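Putative sortase (Streptococcus pneumoniae, PDB 2W1J) is a class C sortase, probably a cysteine transpeptidase that joins pilin subunits covalently during assembly of the pneumococcal pilus fibre. Local coordinates at residues V69-I74 and T128-G133. Numbering follows the deposited sequence.
Sequences VEIPVI and TKLKVG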
ATOM      1  N   VAL A  69       0.278  -0.310  -6.988  1.00  5.22           N
ATOM      2  CA  VAL A  69      -0.300   1.005  -6.769  1.00  5.63           C
ATOM      3  C   VAL A  69       0.063   1.901  -7.940  1.00  5.31           C
ATOM      4  O   VAL A  69       1.247   2.095  -8.257  1.00  5.89           O
ATOM      5  CB  VAL A  69       0.164   1.621  -5.418  1.00  6.34           C
ATOM      6  CG1 VAL A  69       1.683   1.694  -5.311  1.00  8.96           C
ATOM      7  CG2 VAL A  69      -0.502   2.969  -5.179  1.00  8.78           C
ATOM      8  N   GLU A  70      -0.966   2.433  -8.586  1.00  4.82           N
ATOM      9  CA  GLU A  70      -0.829   3.210  -9.809  1.00  5.07           C
ATOM     10  C   GLU A  70      -1.246   4.652  -9.520  1.00  4.39           C
ATOM     11  O   GLU A  70      -2.362   4.896  -9.038  1.00  4.55           O
ATOM     12  CB  GLU A  70      -1.732   2.599 -10.887  1.00  5.11           C
ATOM     13  CG  GLU A  70      -1.625   3.293 -12.235  1.00  6.86           C
ATOM     14  CD  GLU A  70      -2.703   2.867 -13.216  1.00  9.15           C
ATOM     15  OE1 GLU A  70      -3.608   2.091 -12.836  1.00  8.11           O
ATOM     16  OE2 GLU A  70      -2.640   3.331 -14.374  1.00 12.28           O
ATOM     17  N   ILE A  71      -0.358   5.599  -9.811  1.00  4.55           N
ATOM     18  CA  ILE A  71      -0.659   7.003  -9.564  1.00  4.39           C
ATOM     19  C   ILE A  71      -0.368   7.749 -10.865  1.00  4.77           C
ATOM     20  O   ILE A  71       0.740   8.249 -11.089  1.00  4.22           O
ATOM     21  CB  ILE A  71       0.177   7.592  -8.411  1.00  4.17           C
ATOM     22  CG1 ILE A  71       0.304   6.607  -7.237  1.00  4.52           C
ATOM     23  CG2 ILE A  71      -0.408   8.939  -7.984  1.00  4.60           C
ATOM     24  CD1 ILE A  71       1.285   7.057  -6.164  1.00  6.81           C
ATOM     25  N   PRO A  72      -1.351   7.774 -11.771  1.00  5.19           N
ATOM     26  CA  PRO A  72      -1.086   8.247 -13.130  1.00  5.70           C
ATOM     27  C   PRO A  72      -0.514   9.664 -13.201  1.00  5.37           C
ATOM     28  O   PRO A  72       0.344   9.939 -14.040  1.00  5.36           O
ATOM     29  CB  PRO A  72      -2.468   8.170 -13.789  1.00  6.44           C
ATOM     30  CG  PRO A  72      -3.136   7.041 -13.089  1.00  7.16           C
ATOM     31  CD  PRO A  72      -2.685   7.158 -11.657  1.00  6.30           C
ATOM     32  N   VAL A  73      -0.950  10.564 -12.331  1.00  5.23           N
ATOM     33  CA  VAL A  73      -0.578  11.964 -12.482  1.00  6.49           C
ATOM     34  C   VAL A  73       0.924  12.181 -12.249  1.00  6.15           C
ATOM     35  O   VAL A  73       1.490  13.152 -12.744  1.00  7.20           O
ATOM     36  CB  VAL A  73      -1.467  12.872 -11.593  1.00  6.95           C
ATOM     37  CG1 VAL A  73      -1.177  12.658 -10.114  1.00  8.66           C
ATOM     38  CG2 VAL A  73      -1.342  14.330 -11.987  1.00  9.54           C
ATOM     39  N   ILE A  74       1.576  11.283 -11.506  1.00  5.31           N
ATOM     40  CA  ILE A  74       3.031  11.339 -11.331  1.00  5.67           C
ATOM     41  C   ILE A  74       3.739  10.126 -11.941  1.00  5.22           C
ATOM     42  O   ILE A  74       4.896   9.837 -11.625  1.00  5.47           O
ATOM     43  CB  ILE A  74       3.438  11.500  -9.850  1.00  5.06           C
ATOM     44  CG1 ILE A  74       2.795  10.420  -8.975  1.00  5.87           C
ATOM     45  CG2 ILE A  74       3.073  12.901  -9.356  1.00  7.42           C
ATOM     46  CD1 ILE A  74       3.348  10.393  -7.551  1.00  7.21           C
ATOM     47  N   THR A 128       5.198  14.287  -3.079  1.00  8.52           N
ATOM     48  CA  THR A 128       5.034  15.685  -2.680  1.00  9.52           C
ATOM     49  C   THR A 128       4.308  16.513  -3.735  1.00  8.25           C
ATOM     50  O   THR A 128       3.882  17.637  -3.449  1.00  9.65           O
ATOM     51  CB  THR A 128       6.388  16.371  -2.399  1.00  9.99           C
ATOM     52  OG1 THR A 128       7.248  16.202  -3.535  1.00 11.73           O
ATOM     53  CG2 THR A 128       7.040  15.770  -1.155  1.00 12.26           C
ATOM     54  N   LYS A 129       4.218  15.997  -4.955  1.00  8.08           N
ATOM     55  CA  LYS A 129       3.513  16.692  -6.027  1.00  7.68           C
ATOM     56  C   LYS A 129       2.007  16.463  -5.982  1.00  7.65           C
ATOM     57  O   LYS A 129       1.250  17.182  -6.635  1.00  8.25           O
ATOM     58  CB  LYS A 129       4.027  16.262  -7.405  1.00  7.85           C
ATOM     59  CG  LYS A 129       5.471  16.664  -7.680  1.00  9.85           C
ATOM     60  CD  LYS A 129       5.962  16.228  -9.061  1.00 12.04           C
ATOM     61  CE  LYS A 129       5.230  16.933 -10.187  1.00 14.27           C
ATOM     62  NZ  LYS A 129       5.786  16.524 -11.514  1.00 16.03           N
ATOM     63  N   LEU A 130       1.563  15.440  -5.254  1.00  7.30           N
ATOM     64  CA  LEU A 130       0.151  15.093  -5.238  1.00  7.17           C
ATOM     65  C   LEU A 130      -0.675  16.138  -4.514  1.00  7.31           C
ATOM     66  O   LEU A 130      -0.266  16.685  -3.483  1.00  8.50           O
ATOM     67  CB  LEU A 130      -0.060  13.725  -4.593  1.00  7.67           C
ATOM     68  CG  LEU A 130       0.538  12.567  -5.377  1.00  8.90           C
ATOM     69  CD1 LEU A 130       0.251  11.271  -4.633  1.00  9.09           C
ATOM     70  CD2 LEU A 130       0.012  12.533  -6.814  1.00  9.55           C
ATOM     71  N   LYS A 131      -1.860  16.379  -5.063  1.00  5.05           N
ATOM     72  CA  LYS A 131      -2.784  17.376  -4.537  1.00  5.32           C
ATOM     73  C   LYS A 131      -4.076  16.699  -4.123  1.00  4.56           C
ATOM     74  O   LYS A 131      -4.448  15.664  -4.681  1.00  4.72           O
ATOM     75  CB  LYS A 131      -3.106  18.413  -5.606  1.00  4.99           C
ATOM     76  CG  LYS A 131      -1.891  19.212  -6.054  1.00  5.82           C
ATOM     77  CD  LYS A 131      -2.277  20.311  -7.029  1.00  9.04           C
ATOM     78  CE  LYS A 131      -2.943  21.476  -6.304  1.00  9.84           C
ATOM     79  NZ  LYS A 131      -3.177  22.662  -7.194  1.00  9.49           N
ATOM     80  N   VAL A 132      -4.780  17.289  -3.165  1.00  4.29           N
ATOM     81  CA  VAL A 132      -6.125  16.827  -2.880  1.00  4.11           C
ATOM     82  C   VAL A 132      -6.913  16.786  -4.197  1.00  3.88           C
ATOM     83  O   VAL A 132      -6.751  17.648  -5.069  1.00  4.22           O
ATOM     84  CB  VAL A 132      -6.820  17.707  -1.824  1.00  3.84           C
ATOM     85  CG1 VAL A 132      -6.132  17.552  -0.479  1.00  5.22           C
ATOM     86  CG2 VAL A 132      -6.873  19.176  -2.264  1.00  4.59           C
ATOM     87  N   GLY A 133      -7.747  15.765  -4.343  1.00  4.11           N
ATOM     88  CA  GLY A 133      -8.493  15.565  -5.583  1.00  4.51           C
ATOM     89  C   GLY A 133      -7.806  14.654  -6.588  1.00  4.27           C
ATOM     90  O   GLY A 133      -8.459  14.093  -7.467  1.00  4.98           O
TER
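K129 meets I74 through the root of its side chain: CB of K129 lies 4.0 Å from CG2 of I74, and the two side chains run past each other in opposite directions. Lysine suits this exposed border, because its first methylene can cover a hydrophobic neighbour while the chain, bent at chi3 (66°), carries the ammonium group onward. L130 follows and does most of the packing. Its CG stands beside the backbone N and anti to the carbonyl carbon (chi1 -66°), which sends the forked isopropyl end in among three beta-branched residues. Leucine suits the place because one prong, CD2, can touch a branch of each: it is 3.5 Å from CG1 of V73 and also meets CG2 of I74. CG2 of I71 lies 3.8 Å from the same CD2. The other prong, CD1, lies nearest to I71, again at CG2. The I74 side chain crosses that of L130 at about a right angle, with CD1 of I74 against CD2 and CG of the leucine. Within the sortase beta-barrel fold, this packing joins the end of strand 65-71 to the long connection between strands 108-113 and 135-139. The 3-10 turn at P72 and V73, with a 3.2 Å hydrogen bond from I74 N to I71 O, gathers I71, V73 and I74 around the leucine. The longer isoleucines are buried, while the shorter valine sits at the exposed margin and needs only CG1; L127 and F136 also border I71. No hydrogen bond joins the two segments, so the contact is purely apolar. Beyond L130, the backbone N of K131 donates a hydrogen bond to D134 OD2.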